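Ice-binding protein (Leucosporidium, PDB 3UYU) binds to the surface of ice crystals and inhibits their growth, conferring freeze tolerance with low thermal hysteresis activity. Local coordinates at residues A[4-9]-A[91-96]; A[109-114]-A[128-133]; A[115-120]-A[138-143]; A[158-163]-A[184-189]. The protein carries 2 engineered substitutions. One frame throughout, in Å; residues are numbered along the deposited sequence.

How the contacts relate
Three of the contacts join neighbouring coils of the right-handed beta-helix, while contact 1 ties the N-terminal loop to the end of helix 76-96, which lies along the outside of that body. Contact 1 closes first along the chain. Contacts 2 and 3 interleave, 109-114 and 115-120 being followed by 128-133 and 138-143, and their centres are about 15 Å apart. Contact 4 comes last; its strand 158-161 pairs with strand 132-135 of contact 2, and the centres of contacts 2 and 4 are about 12 Å apart. Contact 1 meets contact 3 through L4 and T141. Coil stacking thus builds the body that presents the ice-binding surface, with contact 1 away from the inferred ice-binding positions.

Contact 1 of 4, residues A[4-9]-A[91-96]; sequences LSVELG and YNQAAG
The loop 4-9 runs past the last turns of helix 76-96, nearest where the CA atoms of V6 and A94 stand 6.4 Å apart. Q93 spans the gap between the two backbones. Its CG is anti to the backbone N (chi1 -179°) and the chain stays extended beyond it, which carries the amide straight out from the helix to the loop. There OE1 accepts a hydrogen bond from the backbone N of E7 at 3.1 Å, fairly straight (159° at the hydrogen), with the donor tilted 16° from the carbonyl plane. A water donates a second bond to Q93 OE1 at 2.7 Å and another to E7 O at 2.9 Å, so one amide oxygen holds both the N-H and, through water, the carbonyl of the same residue. The bridge lies where the N-terminal loop passes the helix that, as in this family, runs along a right-handed beta-helix. V6 passes alongside Q93 in the opposite direction, its CG1 lying 3.7 Å from Q93 OE1. The other branch, CG2, reaches the methyl CB of A94 at 4.1 Å, and V6 also packs on A90 of the helix, on F97 and on A170 and L190 of the beta-helix. A94 rests on Q172 and L190, and its carbonyl oxygen accepts a bond from Q145 NE2. On the loop side E7 bends back at chi2, its carboxylate leading away from the helix, and OE2 accepts a hydrogen bond from the backbone N of G9 at 3.0 Å.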
loop_
_atom_site.group_PDB
_atom_site.type_symbol
_atom_site.label_atom_id
_atom_site.label_comp_id
_atom_site.label_asym_id
_atom_site.label_seq_id
_atom_site.Cartn_x
_atom_site.Cartn_y
_atom_site.Cartn_z
ATOM N N LEU A 4 -10.423 -14.965 9.757
ATOM C CA LEU A 4 -11.111 -14.242 8.731
ATOM C C LEU A 4 -10.678 -12.741 8.722
ATOM O O LEU A 4 -11.434 -11.875 8.260
ATOM C CB LEU A 4 -12.640 -14.455 8.909
ATOM C CG LEU A 4 -13.166 -15.927 8.777
ATOM C CD1 LEU A 4 -14.636 -15.998 9.107
ATOM C CD2 LEU A 4 -12.891 -16.441 7.351
ATOM N N SER A 5 -9.460 -12.448 9.177
ATOM C CA SER A 5 -8.945 -11.088 9.118
ATOM C C SER A 5 -8.955 -10.564 7.680
ATOM O O SER A 5 -8.553 -11.280 6.737
ATOM C CB SER A 5 -7.484 -11.041 9.624
ATOM O OG SER A 5 -7.516 -11.282 11.016
ATOM N N VAL A 6 -9.352 -9.310 7.513
ATOM C CA VAL A 6 -9.219 -8.638 6.204
ATOM C C VAL A 6 -8.171 -7.520 6.277
ATOM O O VAL A 6 -8.312 -6.544 7.055
ATOM C CB VAL A 6 -10.598 -8.056 5.784
ATOM C CG1 VAL A 6 -10.476 -7.246 4.474
ATOM C CG2 VAL A 6 -11.617 -9.192 5.634
ATOM N N GLU A 7 -7.139 -7.620 5.429
ATOM C CA GLU A 7 -6.010 -6.738 5.472
ATOM C C GLU A 7 -6.336 -5.448 4.728
ATOM O O GLU A 7 -6.664 -5.452 3.529
ATOM C CB GLU A 7 -4.781 -7.448 4.820
ATOM C CG GLU A 7 -3.597 -6.560 4.671
ATOM C CD GLU A 7 -3.162 -5.968 6.032
ATOM O OE1 GLU A 7 -3.043 -6.795 6.987
ATOM O OE2 GLU A 7 -2.983 -4.720 6.196
ATOM N N LEU A 8 -6.265 -4.345 5.455
ATOM C CA LEU A 8 -6.682 -3.037 4.871
ATOM C C LEU A 8 -5.544 -2.202 4.277
ATOM O O LEU A 8 -5.823 -1.242 3.557
ATOM C CB LEU A 8 -7.429 -2.181 5.923
ATOM C CG LEU A 8 -8.598 -2.898 6.570
ATOM C CD1 LEU A 8 -9.112 -1.899 7.688
ATOM C CD2 LEU A 8 -9.705 -3.180 5.564
ATOM N N GLY A 9 -4.260 -2.515 4.603
ATOM C CA GLY A 9 -3.218 -1.679 4.046
ATOM C C GLY A 9 -3.340 -0.246 4.503
ATOM O O GLY A 9 -3.713 0.058 5.712
ATOM N N TYR A 91 -11.942 -5.370 -0.151
ATOM C CA TYR A 91 -13.270 -5.739 -0.587
ATOM C C TYR A 91 -13.245 -7.120 -1.242
ATOM O O TYR A 91 -14.042 -7.986 -0.947
ATOM C CB TYR A 91 -13.799 -4.670 -1.585
ATOM C CG TYR A 91 -15.167 -4.999 -2.097
ATOM C CD1 TYR A 91 -16.283 -4.464 -1.446
ATOM C CD2 TYR A 91 -15.362 -5.869 -3.184
ATOM C CE1 TYR A 91 -17.546 -4.781 -1.853
ATOM C CE2 TYR A 91 -16.659 -6.185 -3.630
ATOM C CZ TYR A 91 -17.744 -5.611 -2.948
ATOM O OH TYR A 91 -19.015 -5.919 -3.339
ATOM N N ASN A 92 -12.303 -7.311 -2.158
ATOM C CA ASN A 92 -12.180 -8.572 -2.903
ATOM C C ASN A 92 -11.794 -9.739 -2.029
ATOM O O ASN A 92 -12.301 -10.854 -2.208
ATOM C CB ASN A 92 -11.197 -8.376 -4.053
ATOM C CG ASN A 92 -11.727 -7.439 -5.150
ATOM O OD1 ASN A 92 -12.969 -7.212 -5.293
ATOM N ND2 ASN A 92 -10.814 -6.930 -5.975
ATOM N N GLN A 93 -10.899 -9.502 -1.060
ATOM C CA GLN A 93 -10.520 -10.536 -0.116
ATOM C C GLN A 93 -11.761 -10.967 0.649
ATOM O O GLN A 93 -12.028 -12.152 0.792
ATOM C CB GLN A 93 -9.409 -10.055 0.820
ATOM C CG GLN A 93 -9.015 -11.160 1.792
ATOM C CD GLN A 93 -8.028 -10.727 2.873
ATOM O OE1 GLN A 93 -7.885 -9.565 3.181
ATOM N NE2 GLN A 93 -7.427 -11.700 3.531
ATOM N N ALA A 94 -12.491 -9.994 1.189
ATOM C CA ALA A 94 -13.722 -10.319 1.944
ATOM C C ALA A 94 -14.751 -11.086 1.135
ATOM O O ALA A 94 -15.373 -12.029 1.633
ATOM C CB ALA A 94 -14.324 -8.966 2.543
ATOM N N ALA A 95 -14.956 -10.668 -0.125
ATOM C CA ALA A 95 -15.899 -11.357 -1.054
ATOM C C ALA A 95 -15.387 -12.736 -1.461
ATOM O O ALA A 95 -16.214 -13.615 -1.851
ATOM C CB ALA A 95 -16.123 -10.533 -2.273
ATOM N N GLY A 96 -14.065 -12.942 -1.333
ATOM C CA GLY A 96 -13.389 -14.162 -1.835
ATOM C C GLY A 96 -13.297 -15.357 -0.950
ATOM O O GLY A 96 -12.998 -16.454 -1.445
HETATM O O HOH W 1 -6.819 -7.591 1.646
#

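Contact 2 of 4, residues A[109-114]-A[128-133]; sequences ELRDQT and VPTDLT
The hydroxyl of T130 bonds both across the contact and within its own segment: OG1 accepts a hydrogen bond from the backbone N of D112 at 2.8 Å, nearly straight at 166°, and donates to D131 O at 3.0 Å. It can do both because OG1 sits between the backbone N and the carbonyl carbon (chi1 68°), which leaves CG2 to turn toward D112 OD1 and the R111 guanidinium. A valine in place of T130 would keep the bulk but is likely to leave the D112 N-H without its acceptor and D131 O without the bond donated by the hydroxyl. Next to the hydroxyl a water accepts from Q113 N at 2.9 Å and donates to D131 O at 2.8 Å, with a weak bond to L110 O, so it fills in where the two backbones stand too far apart to bond directly. Further back the ring of P129 lies over one face of the R111 guanidinium, P129 CG being 3.6 Å above the plane and displaced toward its rim. R111 NE forms a salt bridge with E109 OE2 at 3.1 Å, which holds the group against the proline while E109 CG touches P129 CG on the way. On the inner side the CB of Q113 meets L132 CD1. Beyond the turn the chains pair: T133 N bonds to Q113 O at 3.2 Å, and the side chains of T114 and T133 lie side by side, T133 OG1 also bonding to T159. Such stacked turns leading into parallel strands mark the corner of a right-handed beta-helix, here close to S127, an inferred ice-binding position.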
loop_
_atom_site.group_PDB
_atom_site.type_symbol
_atom_site.label_atom_id
_atom_site.label_comp_id
_atom_site.label_asym_id
_atom_site.label_seq_id
_atom_site.Cartn_x
_atom_site.Cartn_y
_atom_site.Cartn_z
ATOM N N GLU A 109 -33.022 -11.442 6.965
ATOM C CA GLU A 109 -33.417 -10.546 8.071
ATOM C C GLU A 109 -32.678 -11.005 9.314
ATOM O O GLU A 109 -32.611 -12.228 9.564
ATOM C CB GLU A 109 -34.933 -10.643 8.367
ATOM C CG GLU A 109 -35.330 -9.745 9.519
ATOM C CD GLU A 109 -36.844 -9.666 9.785
ATOM O OE1 GLU A 109 -37.492 -8.716 9.320
ATOM O OE2 GLU A 109 -37.384 -10.518 10.519
ATOM N N LEU A 110 -32.053 -10.060 10.031
ATOM C CA LEU A 110 -31.332 -10.449 11.247
ATOM C C LEU A 110 -32.077 -9.846 12.400
ATOM O O LEU A 110 -31.889 -8.663 12.730
ATOM C CB LEU A 110 -29.866 -10.015 11.246
ATOM C CG LEU A 110 -28.980 -10.646 10.173
ATOM C CD1 LEU A 110 -27.613 -9.909 10.139
ATOM C CD2 LEU A 110 -28.876 -12.203 10.326
ATOM N N ARG A 111 -32.968 -10.645 12.999
ATOM C CA ARG A 111 -33.858 -10.191 14.029
ATOM C C ARG A 111 -33.547 -10.870 15.368
ATOM O O ARG A 111 -33.522 -12.092 15.454
ATOM C CB ARG A 111 -35.321 -10.511 13.637
ATOM C CG ARG A 111 -36.285 -10.022 14.739
ATOM C CD ARG A 111 -37.777 -10.249 14.363
ATOM N NE ARG A 111 -38.192 -9.365 13.245
ATOM C CZ ARG A 111 -38.567 -8.103 13.376
ATOM N NH1 ARG A 111 -38.571 -7.476 14.552
ATOM N NH2 ARG A 111 -38.907 -7.425 12.296
ATOM N N ASP A 112 -33.260 -10.050 16.384
ATOM C CA ASP A 112 -32.895 -10.554 17.714
ATOM C C ASP A 112 -31.759 -11.599 17.667
ATOM O O ASP A 112 -31.769 -12.665 18.343
ATOM C CB ASP A 112 -34.166 -11.058 18.462
ATOM C CG ASP A 112 -35.197 -9.968 18.609
ATOM O OD1 ASP A 112 -34.839 -8.801 18.918
ATOM O OD2 ASP A 112 -36.415 -10.248 18.433
ATOM N N GLN A 113 -30.752 -11.317 16.825
ATOM C CA GLN A 113 -29.644 -12.255 16.633
ATOM C C GLN A 113 -28.422 -12.023 17.493
ATOM O O GLN A 113 -28.119 -10.866 17.905
ATOM C CB GLN A 113 -29.144 -12.234 15.169
ATOM C CG GLN A 113 -30.125 -12.863 14.172
ATOM C CD GLN A 113 -30.097 -14.386 14.152
ATOM O OE1 GLN A 113 -29.243 -15.061 14.742
ATOM N NE2 GLN A 113 -31.073 -14.938 13.432
ATOM N N THR A 114 -27.797 -13.127 17.851
ATOM C CA THR A 114 -26.484 -13.082 18.503
ATOM C C THR A 114 -25.567 -13.905 17.643
ATOM O O THR A 114 -25.818 -15.091 17.454
ATOM C CB THR A 114 -26.545 -13.678 19.915
ATOM O OG1 THR A 114 -27.359 -12.880 20.747
ATOM C CG2 THR A 114 -25.146 -13.843 20.523
ATOM N N VAL A 128 -31.603 -5.371 9.273
ATOM C CA VAL A 128 -31.322 -5.557 10.694
ATOM C C VAL A 128 -32.407 -4.708 11.409
ATOM O O VAL A 128 -32.237 -3.524 11.654
ATOM C CB VAL A 128 -29.862 -5.154 11.052
ATOM C CG1 VAL A 128 -29.562 -5.554 12.454
ATOM C CG2 VAL A 128 -28.816 -5.761 10.039
ATOM N N PRO A 129 -33.584 -5.327 11.689
ATOM C CA PRO A 129 -34.701 -4.579 12.280
ATOM C C PRO A 129 -34.597 -4.314 13.796
ATOM O O PRO A 129 -35.375 -3.537 14.347
ATOM C CB PRO A 129 -35.903 -5.470 11.981
ATOM C CG PRO A 129 -35.317 -6.882 11.936
ATOM C CD PRO A 129 -33.929 -6.720 11.317
ATOM N N THR A 130 -33.642 -4.978 14.464
ATOM C CA THR A 130 -33.468 -4.905 15.922
ATOM C C THR A 130 -31.980 -4.771 16.252
ATOM O O THR A 130 -31.095 -4.786 15.368
ATOM C CB THR A 130 -33.960 -6.163 16.649
ATOM O OG1 THR A 130 -33.103 -7.260 16.306
ATOM C CG2 THR A 130 -35.427 -6.496 16.243
ATOM N N ASP A 131 -31.670 -4.637 17.536
ATOM C CA ASP A 131 -30.275 -4.733 17.939
ATOM C C ASP A 131 -29.629 -6.037 17.509
ATOM O O ASP A 131 -30.314 -7.053 17.342
ATOM C CB ASP A 131 -30.175 -4.634 19.501
ATOM C CG ASP A 131 -30.596 -3.268 20.029
ATOM O OD1 ASP A 131 -30.809 -2.278 19.293
ATOM O OD2 ASP A 131 -30.802 -3.166 21.268
ATOM N N LEU A 132 -28.310 -6.024 17.314
ATOM C CA LEU A 132 -27.537 -7.157 16.867
ATOM C C LEU A 132 -26.313 -7.286 17.767
ATOM O O LEU A 132 -25.639 -6.274 18.054
ATOM C CB LEU A 132 -27.078 -6.899 15.409
ATOM C CG LEU A 132 -26.183 -7.975 14.745
ATOM C CD1 LEU A 132 -26.973 -9.259 14.555
ATOM C CD2 LEU A 132 -25.721 -7.393 13.368
ATOM N N THR A 133 -26.068 -8.488 18.242
ATOM C CA THR A 133 -24.942 -8.745 19.149
ATOM C C THR A 133 -23.929 -9.632 18.486
ATOM O O THR A 133 -24.283 -10.611 17.861
ATOM C CB THR A 133 -25.456 -9.459 20.409
ATOM O OG1 THR A 133 -26.396 -8.606 21.079
ATOM C CG2 THR A 133 -24.269 -9.756 21.374
HETATM O O HOH W 2 -30.404 -8.898 15.230
HETATM O O HOH W 3 -32.535 -7.521 19.931
#

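Contact 3 of 4, residues A[115-120]-A[138-143]; sequences LVPGLY and GDATWV
The indole of W142 lies alongside P117, and the two point the same way. P117 CA sits over the five-membered ring, 3.7 Å from its centroid and 20° off the normal, a CH-pi contact, while P117 CG reaches W142 CZ2 at 3.8 Å. With CG anti to the carbonyl carbon (chi1 -73°), the indole reaches the other segment and NE1 donates to L115 O, 3.1 Å away. That oxygen lies close to the indole plane, yet NE1 stands 64° above the carbonyl plane of L115. P117 CG also presses on A140 CB at a tight 3.4 Å. Beside the indole runs Y120, its CE1 4.1 Å from W142 CD1, and on the other sheet face L119 CD2 packs against V143 CG1. Parallel strand bonds, V143 N to G118 O at 3.2 Å and Y120 N to V143 O at 2.9 Å, set this register. Replacing W142 by a leucine would probably open a gap beneath P117 and leave the L115 carbonyl without its indole mate. F134 meets W142 edge-to-face. Chemically, a buried indole spends its one N-H on main chain from the adjoining coil, and that bond together with P117 over the face is likely to restrict rotation of the ring.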
loop_
_atom_site.group_PDB
_atom_site.type_symbol
_atom_site.label_atom_id
_atom_site.label_comp_id
_atom_site.label_asym_id
_atom_site.label_seq_id
_atom_site.Cartn_x
_atom_site.Cartn_y
_atom_site.Cartn_z
ATOM N N LEU A 115 -24.506 -13.304 17.107
ATOM C CA LEU A 115 -23.735 -13.972 16.070
ATOM C C LEU A 115 -22.405 -14.448 16.588
ATOM O O LEU A 115 -21.598 -13.650 17.078
ATOM C CB LEU A 115 -23.529 -13.039 14.886
ATOM C CG LEU A 115 -24.781 -12.447 14.273
ATOM C CD1 LEU A 115 -24.308 -11.561 13.143
ATOM C CD2 LEU A 115 -25.632 -13.609 13.784
ATOM N N VAL A 116 -22.195 -15.747 16.552
ATOM C CA VAL A 116 -20.884 -16.310 16.802
ATOM C C VAL A 116 -19.879 -15.953 15.696
ATOM O O VAL A 116 -20.276 -15.658 14.532
ATOM C CB VAL A 116 -20.891 -17.845 17.025
ATOM C CG1 VAL A 116 -21.868 -18.197 18.112
ATOM C CG2 VAL A 116 -21.207 -18.598 15.727
ATOM N N PRO A 117 -18.576 -16.011 15.985
ATOM C CA PRO A 117 -17.563 -15.790 14.907
ATOM C C PRO A 117 -17.692 -16.700 13.688
ATOM O O PRO A 117 -18.136 -17.854 13.822
ATOM C CB PRO A 117 -16.193 -16.046 15.611
ATOM C CG PRO A 117 -16.523 -15.700 17.093
ATOM C CD PRO A 117 -17.913 -16.412 17.246
ATOM N N GLY A 118 -17.388 -16.166 12.520
ATOM C CA GLY A 118 -17.430 -17.038 11.333
ATOM C C GLY A 118 -17.691 -16.232 10.096
ATOM O O GLY A 118 -17.663 -14.985 10.102
ATOM N N LEU A 119 -17.872 -16.978 8.997
ATOM C CA LEU A 119 -18.138 -16.454 7.677
ATOM C C LEU A 119 -19.609 -16.594 7.330
ATOM O O LEU A 119 -20.127 -17.707 7.340
ATOM C CB LEU A 119 -17.336 -17.237 6.689
ATOM C CG LEU A 119 -17.005 -16.682 5.302
ATOM C CD1 LEU A 119 -16.645 -17.640 4.205
ATOM C CD2 LEU A 119 -17.139 -15.167 4.931
ATOM N N TYR A 120 -20.285 -15.460 7.138
ATOM C CA TYR A 120 -21.719 -15.382 6.875
ATOM C C TYR A 120 -21.969 -14.867 5.442
ATOM O O TYR A 120 -21.429 -13.822 5.074
ATOM C CB TYR A 120 -22.443 -14.424 7.843
ATOM C CG TYR A 120 -22.435 -14.857 9.307
ATOM C CD1 TYR A 120 -21.243 -14.802 10.057
ATOM C CD2 TYR A 120 -23.622 -15.196 9.964
ATOM C CE1 TYR A 120 -21.253 -15.190 11.422
ATOM C CE2 TYR A 120 -23.658 -15.596 11.302
ATOM C CZ TYR A 120 -22.447 -15.599 12.019
ATOM O OH TYR A 120 -22.469 -15.959 13.377
ATOM N N GLY A 138 -11.457 -11.781 21.916
ATOM C CA GLY A 138 -10.722 -10.608 21.459
ATOM C C GLY A 138 -9.994 -10.847 20.147
ATOM O O GLY A 138 -9.596 -9.853 19.514
ATOM N N ASP A 139 -9.837 -12.131 19.783
ATOM C CA ASP A 139 -9.153 -12.401 18.516
ATOM C C ASP A 139 -10.105 -12.939 17.482
ATOM O O ASP A 139 -9.678 -13.294 16.343
ATOM C CB ASP A 139 -8.034 -13.431 18.648
ATOM C CG ASP A 139 -6.855 -12.924 19.422
ATOM O OD1 ASP A 139 -6.304 -13.807 20.095
ATOM O OD2 ASP A 139 -6.552 -11.701 19.471
ATOM N N ALA A 140 -11.365 -13.089 17.859
ATOM C CA ALA A 140 -12.357 -13.686 16.954
ATOM C C ALA A 140 -12.606 -12.787 15.785
ATOM O O ALA A 140 -12.612 -11.581 15.948
ATOM C CB ALA A 140 -13.642 -13.975 17.629
ATOM N N THR A 141 -12.856 -13.406 14.621
ATOM C CA THR A 141 -13.171 -12.645 13.407
ATOM C C THR A 141 -14.511 -13.010 12.787
ATOM O O THR A 141 -14.970 -14.183 12.861
ATOM C CB THR A 141 -12.052 -12.770 12.318
ATOM O OG1 THR A 141 -11.745 -14.165 12.179
ATOM C CG2 THR A 141 -10.821 -11.993 12.741
ATOM N N TRP A 142 -15.143 -11.982 12.194
ATOM C CA TRP A 142 -16.435 -12.116 11.504
ATOM C C TRP A 142 -16.286 -11.464 10.108
ATOM O O TRP A 142 -15.787 -10.364 10.002
ATOM C CB TRP A 142 -17.515 -11.291 12.205
ATOM C CG TRP A 142 -18.024 -11.825 13.532
ATOM C CD1 TRP A 142 -19.182 -12.547 13.749
ATOM C CD2 TRP A 142 -17.424 -11.615 14.822
ATOM N NE1 TRP A 142 -19.332 -12.785 15.113
ATOM C CE2 TRP A 142 -18.276 -12.233 15.782
ATOM C CE3 TRP A 142 -16.254 -10.969 15.267
ATOM C CZ2 TRP A 142 -17.997 -12.236 17.172
ATOM C CZ3 TRP A 142 -15.969 -10.961 16.652
ATOM C CH2 TRP A 142 -16.852 -11.641 17.588
ATOM N N VAL A 143 -16.801 -12.132 9.071
ATOM C CA VAL A 143 -16.956 -11.493 7.759
ATOM C C VAL A 143 -18.327 -11.794 7.257
ATOM O O VAL A 143 -18.739 -12.979 7.322
ATOM C CB VAL A 143 -15.915 -12.031 6.726
ATOM C CG1 VAL A 143 -16.305 -11.540 5.269
ATOM C CG2 VAL A 143 -14.526 -11.629 7.151
#

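Contact 4 of 4, residues A[158-163]-A[184-189]; sequences FTLAGG and HFEGVL
The rings of F158 and F185 meet obliquely, with centroids 4.6 Å apart and planes inclined by 37°. F158 CE2 comes within 3.4 Å of F185 CE2 and lies over the face of the F185 ring, displaced toward its rim, while F185 CA sits over one face of the F158 ring. The side chains run alongside each other, and F185 reaches F158 even though its CB points away from the other strand. At the backbone, F158 N donates to H184 O at 2.8 Å, a nearly straight bond of 166°, and the CA atoms of F158 and F185 are 5.4 Å apart. The strands then diverge at 44°, and side chains span the widening gap: E186 CG touches F158 CB at 3.9 Å, and L160 CD1 reaches E186 OE1 at 3.4 Å. The glutamate chain bends at chi2, and its OE2 accepts from H184 NE2 at 2.7 Å, in the plane of the imidazole and on the anti lone pair of the carboxylate. N204 ND2 is a second donor to OE2, and S202 bonds to H184 ND1; two donors on one carboxylate oxygen would be expected to favour its ionised form. At G187 the chain turns a corner of the beta-helix. Strand 158-161 is outermost in its three-strand sheet, with strand 132-135 as its neighbour, whereas strand 184-186 pairs with strand 202-209; inside the coils the two phenylalanines continue toward F134, F171 and M152 of strand 150-152.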
loop_
_atom_site.group_PDB
_atom_site.type_symbol
_atom_site.label_atom_id
_atom_site.label_comp_id
_atom_site.label_asym_id
_atom_site.label_seq_id
_atom_site.Cartn_x
_atom_site.Cartn_y
_atom_site.Cartn_z
ATOM N N PHE A 158 -25.586 -2.134 17.298
ATOM C CA PHE A 158 -24.662 -3.277 17.359
ATOM C C PHE A 158 -23.976 -3.307 18.722
ATOM O O PHE A 158 -23.493 -2.281 19.186
ATOM C CB PHE A 158 -23.556 -3.218 16.264
ATOM C CG PHE A 158 -24.046 -3.512 14.838
ATOM C CD1 PHE A 158 -25.412 -3.451 14.467
ATOM C CD2 PHE A 158 -23.086 -3.773 13.874
ATOM C CE1 PHE A 158 -25.785 -3.664 13.075
ATOM C CE2 PHE A 158 -23.419 -3.938 12.508
ATOM C CZ PHE A 158 -24.776 -3.946 12.124
ATOM N N THR A 159 -24.001 -4.485 19.370
ATOM C CA THR A 159 -23.399 -4.646 20.709
ATOM C C THR A 159 -22.299 -5.674 20.616
ATOM O O THR A 159 -22.404 -6.676 19.881
ATOM C CB THR A 159 -24.544 -5.041 21.748
ATOM O OG1 THR A 159 -24.894 -6.369 21.565
ATOM C CG2 THR A 159 -25.696 -4.213 21.594
ATOM N N LEU A 160 -21.225 -5.440 21.369
ATOM C CA LEU A 160 -20.113 -6.379 21.405
ATOM C C LEU A 160 -20.245 -7.169 22.733
ATOM O O LEU A 160 -20.591 -6.604 23.841
ATOM C CB LEU A 160 -18.759 -5.631 21.365
ATOM C CG LEU A 160 -18.544 -4.801 20.111
ATOM C CD1 LEU A 160 -17.189 -4.017 20.206
ATOM C CD2 LEU A 160 -18.738 -5.643 18.855
ATOM N N ALA A 161 -20.003 -8.472 22.618
ATOM C CA ALA A 161 -19.958 -9.303 23.843
ATOM C C ALA A 161 -18.872 -10.319 23.776
ATOM O O ALA A 161 -18.423 -10.652 22.693
ATOM C CB ALA A 161 -21.314 -9.991 23.996
ATOM N N GLY A 162 -18.409 -10.840 24.929
ATOM C CA GLY A 162 -17.445 -11.890 24.933
ATOM C C GLY A 162 -15.985 -11.488 24.791
ATOM O O GLY A 162 -15.091 -12.330 24.781
ATOM N N GLY A 163 -15.713 -10.188 24.621
ATOM C CA GLY A 163 -14.334 -9.698 24.385
ATOM C C GLY A 163 -14.097 -9.130 22.982
ATOM O O GLY A 163 -13.013 -8.564 22.744
ATOM N N HIS A 184 -26.616 2.538 15.642
ATOM C CA HIS A 184 -25.170 2.434 15.977
ATOM C C HIS A 184 -24.573 1.164 15.375
ATOM O O HIS A 184 -24.991 0.039 15.692
ATOM C CB HIS A 184 -24.940 2.402 17.494
ATOM C CG HIS A 184 -23.504 2.202 17.823
ATOM N ND1 HIS A 184 -22.567 3.203 17.658
ATOM C CD2 HIS A 184 -22.845 1.094 18.184
ATOM C CE1 HIS A 184 -21.371 2.709 17.923
ATOM N NE2 HIS A 184 -21.509 1.424 18.232
ATOM N N PHE A 185 -23.574 1.363 14.499
ATOM C CA PHE A 185 -22.843 0.313 13.821
ATOM C C PHE A 185 -21.458 0.109 14.441
ATOM O O PHE A 185 -20.836 1.051 14.951
ATOM C CB PHE A 185 -22.728 0.780 12.353
ATOM C CG PHE A 185 -22.303 -0.322 11.373
ATOM C CD1 PHE A 185 -20.933 -0.592 11.145
ATOM C CD2 PHE A 185 -23.262 -1.022 10.655
ATOM C CE1 PHE A 185 -20.515 -1.611 10.214
ATOM C CE2 PHE A 185 -22.862 -2.026 9.738
ATOM C CZ PHE A 185 -21.512 -2.310 9.532
ATOM N N GLU A 186 -21.007 -1.152 14.393
ATOM C CA GLU A 186 -19.618 -1.531 14.782
ATOM C C GLU A 186 -18.999 -2.340 13.613
ATOM O O GLU A 186 -19.565 -3.340 13.204
ATOM C CB GLU A 186 -19.610 -2.471 16.008
ATOM C CG GLU A 186 -20.051 -1.808 17.283
ATOM C CD GLU A 186 -18.938 -1.026 18.004
ATOM O OE1 GLU A 186 -17.788 -1.465 17.981
ATOM O OE2 GLU A 186 -19.250 0.030 18.624
ATOM N N GLY A 187 -17.812 -1.922 13.184
ATOM C CA GLY A 187 -17.104 -2.743 12.174
ATOM C C GLY A 187 -16.580 -1.902 11.021
ATOM O O GLY A 187 -16.781 -0.682 10.916
ATOM N N VAL A 188 -15.882 -2.628 10.133
ATOM C CA VAL A 188 -15.380 -2.090 8.867
ATOM C C VAL A 188 -16.398 -2.302 7.754
ATOM O O VAL A 188 -16.804 -3.444 7.494
ATOM C CB VAL A 188 -14.032 -2.762 8.515
ATOM C CG1 VAL A 188 -13.509 -2.212 7.179
ATOM C CG2 VAL A 188 -13.013 -2.503 9.560
ATOM N N LEU A 189 -16.902 -1.233 7.147
ATOM C CA LEU A 189 -17.815 -1.349 6.003
ATOM C C LEU A 189 -17.056 -1.255 4.685
ATOM O O LEU A 189 -16.420 -0.235 4.459
ATOM C CB LEU A 189 -18.799 -0.195 6.103
ATOM C CG LEU A 189 -20.185 -0.264 5.546
ATOM C CD1 LEU A 189 -20.905 -1.655 5.783
ATOM C CD2 LEU A 189 -20.929 0.856 6.314
#